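Local coordinates for radical SAM domain protein (Methanothrix thermoacetophila, PDB 6Y1X) that acts as the radical SAM carbide synthase NifB, an enzyme that carries iron-sulfur clusters and matures the nitrogenase cofactor on the pathway to the iron-molybdenum cofactor, at residues I195-D198 and N199-K202; Y179-K183 and G184-E188; R83-T86 and P87-L91; F122-L125 and R126-E130. All coordinates share one frame; numbering follows the deposited sequence. Where two conformers were deposited one is given.

How the contacts relate
Four contacts illustrate local packing at a helix start, within helices and at a hairpin turn in one radical SAM fold. Following the chain from the N terminus, contact 3 starts helix 87-100, contact 4 lies within helix 119-131, contact 2 closes the tight turn of the hairpin 177-182/185-188, and contact 1 lies in helix 189-209, which follows directly. All four are in series; none nests or crosses. They gather into two touching pairs. P87 and A90 of contact 3 meet T124 of contact 4, joining neighbouring helices, while I195 and N199 of contact 1 meet Y187 and Y182 of contact 2, seating the hairpin on its helix. The centres of contacts 1 and 3 are about 30 Å apart.

Contact 1 of 4, residues I195-D198 and N199-K202; sequences ILLD and NQLK
Q200 lays its side chain over L196, one turn back along the helix, and shows how an amide can serve apolar packing and a polar tie at once. Its CD rests 3.6 Å from L196 CG, and the two side chains cross at a slant. With CG beside the backbone N (chi1 -65°), the chain runs back over L196, and the rotation of the amide (chi3 -53°) puts OE1 3.3 Å from L197 CA, while NE2 points away from its own helix and donates to the carbonyl O of N142, a residue of an iron-sulfur cluster pocket. An alanine here would probably leave the O of N142 without this donor and remove the amide's share of the packing on L196. Both segments belong to helix 189-209, which lies in the connection between the parallel strands 160-164 and 213-220 of the partial TIM-barrel sheet used by radical SAM enzymes. N199, next to Q200 in sequence, gives its backbone N to I195 O at 3.2 Å; its ND2 is hydrogen-bonded to the O of L144, so both amides of the pair reach the segment that follows strand 136-141. On the exposed side D198 accepts through its backbone O from K202 N at 3.0 Å. Water 1 also donates to that O and accepts from K202 NZ, linking the lysine tip to the helix backbone. D198 OD2 stays 4.2 Å from K202 NZ, too far for a salt bridge. Between these polar flanks L197 CD1 packs against L201 CG at 3.8 Å.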
loop_
_atom_site.group_PDB
_atom_site.type_symbol
_atom_site.label_atom_id
_atom_site.label_comp_id
_atom_site.label_asym_id
_atom_site.label_seq_id
_atom_site.Cartn_x
_atom_site.Cartn_y
_atom_site.Cartn_z
ATOM N N ILE A 195 -4.870 -4.407 -17.175
ATOM C CA ILE A 195 -4.198 -5.517 -16.510
ATOM C C ILE A 195 -4.023 -5.206 -15.034
ATOM O O ILE A 195 -4.277 -6.054 -14.169
ATOM C CB ILE A 195 -2.843 -5.806 -17.181
ATOM C CG1 ILE A 195 -3.041 -6.485 -18.541
ATOM C CG2 ILE A 195 -1.949 -6.632 -16.253
ATOM C CD1 ILE A 195 -1.813 -6.430 -19.426
ATOM N N LEU A 196 -3.615 -3.975 -14.724
ATOM C CA LEU A 196 -3.415 -3.594 -13.334
ATOM C C LEU A 196 -4.718 -3.672 -12.554
ATOM O O LEU A 196 -4.783 -4.315 -11.501
ATOM C CB LEU A 196 -2.834 -2.181 -13.256
ATOM C CG LEU A 196 -2.652 -1.603 -11.850
ATOM C CD1 LEU A 196 -1.666 -2.430 -11.034
ATOM C CD2 LEU A 196 -2.214 -0.147 -11.909
ATOM N N LEU A 197 -5.787 -3.065 -13.088
ATOM C CA LEU A 197 -7.041 -3.005 -12.340
ATOM C C LEU A 197 -7.644 -4.383 -12.105
ATOM O O LEU A 197 -8.147 -4.670 -11.011
ATOM C CB LEU A 197 -8.044 -2.138 -13.099
ATOM C CG LEU A 197 -9.453 -2.059 -12.506
ATOM C CD1 LEU A 197 -9.405 -1.555 -11.070
ATOM C CD2 LEU A 197 -10.378 -1.216 -13.370
ATOM N N ASP A 198 -7.648 -5.234 -13.128
ATOM C CA ASP A 198 -8.181 -6.580 -12.952
ATOM C C ASP A 198 -7.435 -7.340 -11.860
ATOM O O ASP A 198 -8.050 -8.061 -11.065
ATOM C CB ASP A 198 -8.186 -7.318 -14.286
ATOM C CG ASP A 198 -9.343 -6.872 -15.182
ATOM O OD1 ASP A 198 -9.243 -5.793 -15.805
ATOM O OD2 ASP A 198 -10.371 -7.579 -15.235
ATOM N N ASN A 199 -6.107 -7.192 -11.805
ATOM C CA ASN A 199 -5.328 -7.865 -10.769
ATOM C C ASN A 199 -5.579 -7.256 -9.391
ATOM O O ASN A 199 -5.702 -7.987 -8.403
ATOM C CB ASN A 199 -3.838 -7.818 -11.111
ATOM C CG ASN A 199 -3.417 -8.937 -12.049
ATOM O OD1 ASN A 199 -4.255 -9.622 -12.633
ATOM N ND2 ASN A 199 -2.113 -9.125 -12.197
ATOM N N GLN A 200 -5.642 -5.925 -9.299
ATOM C CA GLN A 200 -5.951 -5.285 -8.020
ATOM C C GLN A 200 -7.275 -5.790 -7.456
ATOM O O GLN A 200 -7.366 -6.142 -6.275
ATOM C CB GLN A 200 -6.003 -3.764 -8.174
ATOM C CG GLN A 200 -4.694 -3.094 -8.555
ATOM C CD GLN A 200 -4.893 -1.642 -8.973
ATOM O OE1 GLN A 200 -5.707 -1.345 -9.847
ATOM N NE2 GLN A 200 -4.138 -0.734 -8.360
ATOM N N LEU A 201 -8.312 -5.841 -8.290
ATOM C CA LEU A 201 -9.619 -6.266 -7.798
ATOM C C LEU A 201 -9.618 -7.741 -7.422
ATOM O O LEU A 201 -10.167 -8.116 -6.379
ATOM C CB LEU A 201 -10.703 -5.976 -8.834
ATOM C CG LEU A 201 -10.902 -4.493 -9.161
ATOM C CD1 LEU A 201 -11.967 -4.318 -10.238
ATOM C CD2 LEU A 201 -11.240 -3.687 -7.908
ATOM N N LYS A 202 -9.037 -8.600 -8.270
ATOM C CA LYS A 202 -8.946 -10.019 -7.926
ATOM C C LYS A 202 -8.144 -10.235 -6.650
ATOM O O LYS A 202 -8.483 -11.097 -5.831
ATOM C CB LYS A 202 -8.330 -10.811 -9.079
ATOM C CG LYS A 202 -9.218 -10.932 -10.310
ATOM C CD LYS A 202 -8.516 -11.703 -11.421
ATOM C CE LYS A 202 -9.508 -12.283 -12.424
ATOM N NZ LYS A 202 -10.300 -11.226 -13.117
HETATM O O HOH W 1 -11.006 -8.399 -11.792
#

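Contact 2 of 4, residues Y179-K183 and G184-E188; sequences YVIYK and GERYE. With SO4 (sulfate ion), chain E.
Between Y182 and E185 the chain reverses through K183 and G184, making a beta hairpin whose two-residue turn has the positive phi angles of a type I' turn. The hairpin supplies two of the three strands of a small antiparallel sheet; on the far edge of strand 177-182, Y179 and I181 hydrogen-bond through their backbones to Q62 and N60 near the iron-sulfur cluster site. G184, lacking a CB, avoids a clash with the O of K183, and its N donates to O4 of a sulfate at 3.0 Å; the ion probably comes from the crystallisation liquor. E185 follows, its O accepting from Y182 N at 2.9 Å. The reverse bond, from E185 N to Y182 O, is longer and bent, with the donor above the carbonyl plane. R186 then supplies the main side-chain contact: its guanidinium lies flat over one face of the Y179 ring, centres 3.5 Å apart and planes 15° apart, a stacked cation-pi pair. Y179 CG sits between its own N and carbonyl carbon (chi1 63°), which places the ring beneath the arginine, and R186 CD adds a CH-pi contact over the same ring. Y187 points to the other face of the sheet and pairs by backbone with V180, its N giving a bond of 2.8 Å to V180 O. Its hydroxyl is joined through water 2 to Y182 O, which lies in the plane of the ring at its edge; the tyrosine also touches A192 and I195 of helix 189-209. Last comes E188, whose CG meets Y179 CB at 4.1 Å.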
loop_
_atom_site.group_PDB
_atom_site.type_symbol
_atom_site.label_atom_id
_atom_site.label_comp_id
_atom_site.label_asym_id
_atom_site.label_seq_id
_atom_site.Cartn_x
_atom_site.Cartn_y
_atom_site.Cartn_z
ATOM N N TYR A 179 3.421 2.520 -17.327
ATOM C CA TYR A 179 3.505 1.141 -17.778
ATOM C C TYR A 179 3.329 0.226 -16.580
ATOM O O TYR A 179 3.439 0.649 -15.428
ATOM C CB TYR A 179 4.838 0.857 -18.492
ATOM C CG TYR A 179 6.080 0.999 -17.634
ATOM C CD1 TYR A 179 6.439 0.017 -16.716
ATOM C CD2 TYR A 179 6.896 2.115 -17.746
ATOM C CE1 TYR A 179 7.570 0.147 -15.937
ATOM C CE2 TYR A 179 8.033 2.249 -16.973
ATOM C CZ TYR A 179 8.364 1.263 -16.069
ATOM O OH TYR A 179 9.494 1.396 -15.289
ATOM N N VAL A 180 3.075 -1.045 -16.878
ATOM C CA VAL A 180 3.133 -2.118 -15.896
ATOM C C VAL A 180 3.958 -3.240 -16.504
ATOM O O VAL A 180 3.971 -3.438 -17.724
ATOM C CB VAL A 180 1.735 -2.636 -15.475
ATOM C CG1 VAL A 180 0.824 -1.484 -15.052
ATOM C CG2 VAL A 180 1.092 -3.432 -16.588
ATOM N N ILE A 181 4.683 -3.949 -15.644
ATOM C CA ILE A 181 5.467 -5.116 -16.032
ATOM C C ILE A 181 4.807 -6.317 -15.377
ATOM O O ILE A 181 4.787 -6.428 -14.144
ATOM C CB ILE A 181 6.938 -4.993 -15.609
ATOM C CG1 ILE A 181 7.550 -3.702 -16.146
ATOM C CG2 ILE A 181 7.730 -6.204 -16.088
ATOM C CD1 ILE A 181 8.873 -3.351 -15.498
ATOM N N TYR A 182 4.249 -7.213 -16.186
ATOM C CA TYR A 182 3.530 -8.359 -15.650
ATOM C C TYR A 182 3.937 -9.601 -16.420
ATOM O O TYR A 182 3.766 -9.650 -17.642
ATOM C CB TYR A 182 2.016 -8.144 -15.743
ATOM C CG TYR A 182 1.220 -9.260 -15.122
ATOM C CD1 TYR A 182 1.337 -9.543 -13.768
ATOM C CD2 TYR A 182 0.353 -10.034 -15.883
ATOM C CE1 TYR A 182 0.619 -10.566 -13.187
ATOM C CE2 TYR A 182 -0.371 -11.057 -15.309
ATOM C CZ TYR A 182 -0.235 -11.318 -13.960
ATOM O OH TYR A 182 -0.951 -12.337 -13.377
ATOM N N LYS A 183 4.425 -10.609 -15.693
ATOM C CA LYS A 183 4.827 -11.899 -16.255
ATOM C C LYS A 183 5.753 -11.733 -17.458
ATOM O O LYS A 183 5.564 -12.342 -18.512
ATOM C CB LYS A 183 3.613 -12.759 -16.605
ATOM C CG LYS A 183 2.783 -13.140 -15.392
ATOM C CD LYS A 183 1.831 -14.273 -15.711
ATOM C CE LYS A 183 1.037 -14.682 -14.483
ATOM N NZ LYS A 183 0.411 -16.017 -14.661
ATOM N N GLY A 184 6.761 -10.882 -17.302
ATOM C CA GLY A 184 7.781 -10.803 -18.325
ATOM C C GLY A 184 7.459 -9.921 -19.506
ATOM O O GLY A 184 8.106 -10.047 -20.548
ATOM N N GLU A 185 6.475 -9.040 -19.387
ATOM C CA GLU A 185 6.140 -8.141 -20.476
ATOM C C GLU A 185 5.753 -6.778 -19.926
ATOM O O GLU A 185 5.019 -6.676 -18.941
ATOM C CB GLU A 185 5.001 -8.712 -21.338
ATOM C CG GLU A 185 4.572 -7.808 -22.480
ATOM C CD GLU A 185 3.901 -8.565 -23.616
ATOM O OE1 GLU A 185 3.786 -9.807 -23.532
ATOM O OE2 GLU A 185 3.473 -7.909 -24.587
ATOM N N ARG A 186 6.287 -5.740 -20.560
ATOM C CA ARG A 186 5.949 -4.363 -20.238
ATOM C C ARG A 186 4.799 -3.929 -21.140
ATOM O O ARG A 186 4.879 -4.071 -22.362
ATOM C CB ARG A 186 7.174 -3.466 -20.436
ATOM C CG ARG A 186 7.045 -2.036 -19.943
ATOM C CD ARG A 186 8.434 -1.469 -19.624
ATOM N NE ARG A 186 8.566 -0.045 -19.924
ATOM C CZ ARG A 186 9.555 0.726 -19.473
ATOM N NH1 ARG A 186 10.492 0.225 -18.673
ATOM N NH2 ARG A 186 9.591 2.011 -19.792
ATOM N N TYR A 187 3.739 -3.402 -20.533
ATOM C CA TYR A 187 2.557 -2.937 -21.240
ATOM C C TYR A 187 2.390 -1.450 -20.961
ATOM O O TYR A 187 2.739 -0.973 -19.879
ATOM C CB TYR A 187 1.291 -3.670 -20.764
ATOM C CG TYR A 187 1.289 -5.169 -20.959
ATOM C CD1 TYR A 187 1.798 -6.004 -19.976
ATOM C CD2 TYR A 187 0.739 -5.753 -22.098
ATOM C CE1 TYR A 187 1.784 -7.372 -20.120
ATOM C CE2 TYR A 187 0.723 -7.129 -22.256
ATOM C CZ TYR A 187 1.247 -7.932 -21.255
ATOM O OH TYR A 187 1.259 -9.299 -21.386
ATOM N N GLU A 188 1.810 -0.731 -21.920
ATOM C CA GLU A 188 1.514 0.686 -21.763
ATOM C C GLU A 188 0.043 0.949 -22.054
ATOM O O GLU A 188 -0.681 0.088 -22.562
ATOM C CB GLU A 188 2.385 1.546 -22.692
ATOM C CG GLU A 188 3.878 1.478 -22.398
ATOM C CD GLU A 188 4.691 2.400 -23.293
ATOM O OE1 GLU A 188 5.926 2.225 -23.364
ATOM O OE2 GLU A 188 4.096 3.297 -23.929
HETATM S S SO4 E . 8.951 -9.969 -14.522
HETATM O O1 SO4 E . 9.440 -9.099 -13.460
HETATM O O2 SO4 E . 9.266 -11.364 -14.227
HETATM O O3 SO4 E . 9.600 -9.583 -15.770
HETATM O O4 SO4 E . 7.503 -9.829 -14.633
HETATM O O HOH W 2 2.240 -10.797 -19.502
#

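Contact 3 of 4, residues R83-T86 and P87-L91; sequences RVLT and PQEAL
T86 and E89 exchange hydrogen bonds in both directions at the start of helix 87-100. T86 OG1 accepts from E89 N at 3.3 Å in a nearly straight bond, while E89 OE1 accepts from T86 N at 3.1 Å, met from above the carboxylate plane. The threonine hydroxyl can reach because it sits between its own N and carbonyl carbon (chi1 66°), facing the first turn. A third bond, from A90 N to T86 O at 2.9 Å, begins the regular helical series. This reciprocal pattern is a capping box, with T86 as the N-cap, and P87 suits the first helical position since it has no N-H to leave unpaired. A leucine in place of E89 would probably leave T86 N without its side-chain acceptor and water 3 without its link from V84 O to the helix. Water bridging adds to the polar group: water 3 donates to V84 O and, at 2.6 Å, to E89 OE1, so that one carboxylate oxygen gathers both a backbone N-H and a water. Apolar contact forms the other kind. L85, just ahead of the cap, brings CD1 to 3.9 Å from A90 CA and its CB near A90 CB, the positions of a hydrophobic staple. L85 is also hydrogen-bonded through its backbone to P54, and A90 packs on L53 and V55.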
loop_
_atom_site.group_PDB
_atom_site.type_symbol
_atom_site.label_atom_id
_atom_site.label_comp_id
_atom_site.label_asym_id
_atom_site.label_seq_id
_atom_site.Cartn_x
_atom_site.Cartn_y
_atom_site.Cartn_z
ATOM N N ARG A 83 18.321 3.010 2.835
ATOM C CA ARG A 83 19.302 1.963 2.600
ATOM C C ARG A 83 18.596 0.623 2.440
ATOM O O ARG A 83 17.786 0.235 3.285
ATOM C CB ARG A 83 20.288 1.919 3.765
ATOM C CG ARG A 83 21.283 0.787 3.704
ATOM C CD ARG A 83 22.042 0.660 5.017
ATOM N NE ARG A 83 22.762 -0.609 5.118
ATOM N N VAL A 84 18.895 -0.079 1.350
ATOM C CA VAL A 84 18.272 -1.373 1.099
ATOM C C VAL A 84 18.925 -2.411 2.002
ATOM O O VAL A 84 20.156 -2.491 2.084
ATOM C CB VAL A 84 18.398 -1.760 -0.382
ATOM C CG1 VAL A 84 17.804 -3.142 -0.625
ATOM C CG2 VAL A 84 17.726 -0.718 -1.259
ATOM N N LEU A 85 18.105 -3.232 2.649
ATOM C CA LEU A 85 18.577 -4.280 3.543
ATOM C C LEU A 85 18.343 -5.653 2.933
ATOM O O LEU A 85 17.326 -5.884 2.271
ATOM C CB LEU A 85 17.873 -4.197 4.899
ATOM C CG LEU A 85 18.063 -2.909 5.700
ATOM C CD1 LEU A 85 17.387 -3.026 7.054
ATOM C CD2 LEU A 85 19.548 -2.615 5.872
ATOM N N THR A 86 19.276 -6.569 3.176
ATOM C CA THR A 86 19.010 -7.964 2.889
ATOM C C THR A 86 18.071 -8.510 3.960
ATOM O O THR A 86 17.925 -7.907 5.026
ATOM C CB THR A 86 20.305 -8.772 2.875
ATOM O OG1 THR A 86 20.864 -8.781 4.192
ATOM C CG2 THR A 86 21.310 -8.165 1.900
ATOM N N PRO A 87 17.413 -9.647 3.698
ATOM C CA PRO A 87 16.569 -10.257 4.742
ATOM C C PRO A 87 17.277 -10.442 6.074
ATOM O O PRO A 87 16.683 -10.183 7.128
ATOM C CB PRO A 87 16.174 -11.597 4.108
ATOM C CG PRO A 87 16.104 -11.277 2.647
ATOM C CD PRO A 87 17.258 -10.334 2.401
ATOM N N GLN A 88 18.536 -10.879 6.053
ATOM C CA GLN A 88 19.267 -11.085 7.298
ATOM C C GLN A 88 19.497 -9.766 8.026
ATOM O O GLN A 88 19.313 -9.683 9.246
ATOM C CB GLN A 88 20.595 -11.785 7.010
ATOM C CG GLN A 88 21.023 -12.761 8.087
ATOM C CD GLN A 88 20.020 -13.884 8.279
ATOM O OE1 GLN A 88 19.687 -14.605 7.337
ATOM N NE2 GLN A 88 19.525 -14.032 9.503
ATOM N N GLU A 89 19.897 -8.722 7.295
ATOM C CA GLU A 89 20.091 -7.417 7.915
ATOM C C GLU A 89 18.782 -6.870 8.470
ATOM O O GLU A 89 18.757 -6.282 9.557
ATOM C CB GLU A 89 20.694 -6.443 6.903
ATOM C CG GLU A 89 22.119 -6.779 6.505
ATOM C CD GLU A 89 22.560 -6.067 5.244
ATOM O OE1 GLU A 89 21.718 -5.403 4.603
ATOM O OE2 GLU A 89 23.753 -6.179 4.890
ATOM N N ALA A 90 17.682 -7.060 7.739
ATOM C CA ALA A 90 16.388 -6.574 8.208
ATOM C C ALA A 90 15.992 -7.247 9.514
ATOM O O ALA A 90 15.484 -6.590 10.431
ATOM C CB ALA A 90 15.323 -6.800 7.137
ATOM N N LEU A 91 16.207 -8.561 9.616
ATOM C CA LEU A 91 15.935 -9.258 10.868
ATOM C C LEU A 91 16.791 -8.701 11.999
ATOM O O LEU A 91 16.323 -8.566 13.137
ATOM C CB LEU A 91 16.169 -10.760 10.701
ATOM C CG LEU A 91 15.877 -11.609 11.939
ATOM C CD1 LEU A 91 14.414 -11.489 12.340
ATOM C CD2 LEU A 91 16.248 -13.060 11.689
HETATM O O HOH W 3 22.619 -3.538 3.046
#

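Contact 4 of 4, residues F122-L125 and R126-E130; sequences FETL and RLVGE
The N atoms of R126, L127, V128 and G129 hydrogen-bond in turn to the carbonyl oxygens of F122, E123, T124 and L125 at 2.9 to 3.0 Å, the i to i+4 ladder of an alpha-helix, here helix 119-131 of the beta-alpha-beta unit between strands 104-109 and 136-141. E123 and R126 lie side by side on a partly exposed flank, pointing the same way. With its chain bent at chi3 (67°), the arginine turns a guanidinium edge to E123 OE1, the planes 56° apart; the modelled distance from R126 NH2 to that oxygen is implausibly short, and the NE bonds are weak. On its other side R126 NH1 forms a salt bridge with E130 OE1 at 3.2 Å. L127 CG lies beside E123 OE1, 3.5 Å away in the model. Inward, L125 packs on L137 and I139 of strand 136-141, while T124 OG1 is hydrogen-bonded to the O of E120. One guanidinium thus joins two acids, with E123 OE1 and E130 OE1 6.8 Å apart, and its positive charge probably offsets their mutual repulsion along the helix face.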
loop_
_atom_site.group_PDB
_atom_site.type_symbol
_atom_site.label_atom_id
_atom_site.label_comp_id
_atom_site.label_asym_id
_atom_site.label_seq_id
_atom_site.Cartn_x
_atom_site.Cartn_y
_atom_site.Cartn_z
ATOM N N PHE A 122 9.305 -11.823 0.968
ATOM C CA PHE A 122 8.759 -13.047 1.537
ATOM C C PHE A 122 9.761 -13.709 2.468
ATOM O O PHE A 122 9.381 -14.268 3.502
ATOM C CB PHE A 122 8.333 -13.981 0.405
ATOM C CG PHE A 122 7.361 -13.346 -0.545
ATOM C CD1 PHE A 122 5.997 -13.406 -0.301
ATOM C CD2 PHE A 122 7.812 -12.629 -1.644
ATOM C CE1 PHE A 122 5.101 -12.802 -1.157
ATOM C CE2 PHE A 122 6.921 -12.014 -2.502
ATOM C CZ PHE A 122 5.565 -12.101 -2.262
ATOM N N GLU A 123 11.047 -13.657 2.114
ATOM C CA GLU A 123 12.070 -14.218 2.987
ATOM C C GLU A 123 12.171 -13.434 4.289
ATOM O O GLU A 123 12.344 -14.020 5.364
ATOM C CB GLU A 123 13.414 -14.243 2.262
ATOM C CG GLU A 123 14.513 -14.960 3.015
ATOM C CD GLU A 123 14.062 -16.304 3.553
ATOM O OE1 GLU A 123 14.187 -16.523 4.776
ATOM O OE2 GLU A 123 13.571 -17.136 2.757
ATOM N N THR A 124 12.047 -12.108 4.211
ATOM C CA THR A 124 12.147 -11.274 5.405
ATOM C C THR A 124 10.987 -11.528 6.361
ATOM O O THR A 124 11.194 -11.758 7.558
ATOM C CB THR A 124 12.174 -9.799 5.009
ATOM O OG1 THR A 124 13.343 -9.531 4.226
ATOM C CG2 THR A 124 12.185 -8.922 6.245
ATOM N N LEU A 125 9.756 -11.506 5.847
ATOM C CA LEU A 125 8.603 -11.671 6.722
ATOM C C LEU A 125 8.494 -13.097 7.238
ATOM O O LEU A 125 7.923 -13.323 8.310
ATOM C CB LEU A 125 7.329 -11.270 5.989
ATOM C CG LEU A 125 7.232 -9.774 5.706
ATOM C CD1 LEU A 125 6.022 -9.513 4.856
ATOM C CD2 LEU A 125 7.176 -8.970 7.001
ATOM N N ARG A 126 9.028 -14.065 6.495
ATOM C CA ARG A 126 9.129 -15.422 7.014
ATOM C C ARG A 126 10.101 -15.483 8.189
ATOM O O ARG A 126 9.834 -16.158 9.190
ATOM C CB ARG A 126 9.563 -16.372 5.898
ATOM C CG ARG A 126 9.618 -17.827 6.308
ATOM C CD ARG A 126 10.417 -18.652 5.314
ATOM N NE ARG A 126 11.836 -18.297 5.319
ATOM C CZ ARG A 126 12.727 -18.788 6.175
ATOM N NH1 ARG A 126 12.351 -19.656 7.106
ATOM N NH2 ARG A 126 13.998 -18.413 6.103
ATOM N N LEU A 127 11.231 -14.778 8.087
ATOM C CA LEU A 127 12.187 -14.746 9.189
ATOM C C LEU A 127 11.618 -14.022 10.404
ATOM O O LEU A 127 11.746 -14.503 11.536
ATOM C CB LEU A 127 13.487 -14.074 8.745
ATOM C CG LEU A 127 14.428 -14.813 7.793
ATOM C CD1 LEU A 127 15.566 -13.894 7.372
ATOM C CD2 LEU A 127 14.976 -16.075 8.444
ATOM N N VAL A 128 10.979 -12.872 10.189
ATOM C CA VAL A 128 10.440 -12.099 11.305
ATOM C C VAL A 128 9.313 -12.860 11.995
ATOM O O VAL A 128 9.275 -12.959 13.228
ATOM C CB VAL A 128 9.972 -10.716 10.818
ATOM C CG1 VAL A 128 9.186 -10.004 11.911
ATOM C CG2 VAL A 128 11.166 -9.887 10.372
ATOM N N GLY A 129 8.373 -13.395 11.212
ATOM C CA GLY A 129 7.222 -14.066 11.800
ATOM C C GLY A 129 7.603 -15.285 12.615
ATOM O O GLY A 129 6.991 -15.573 13.647
ATOM N N GLU A 130 8.617 -16.019 12.163
ATOM C CA GLU A 130 9.011 -17.234 12.859
ATOM C C GLU A 130 9.730 -16.925 14.166
ATOM O O GLU A 130 9.585 -17.671 15.139
ATOM C CB GLU A 130 9.889 -18.088 11.948
ATOM C CG GLU A 130 9.113 -18.813 10.864
ATOM C CD GLU A 130 10.014 -19.458 9.832
ATOM O OE1 GLU A 130 11.238 -19.531 10.068
ATOM O OE2 GLU A 130 9.496 -19.897 8.783
#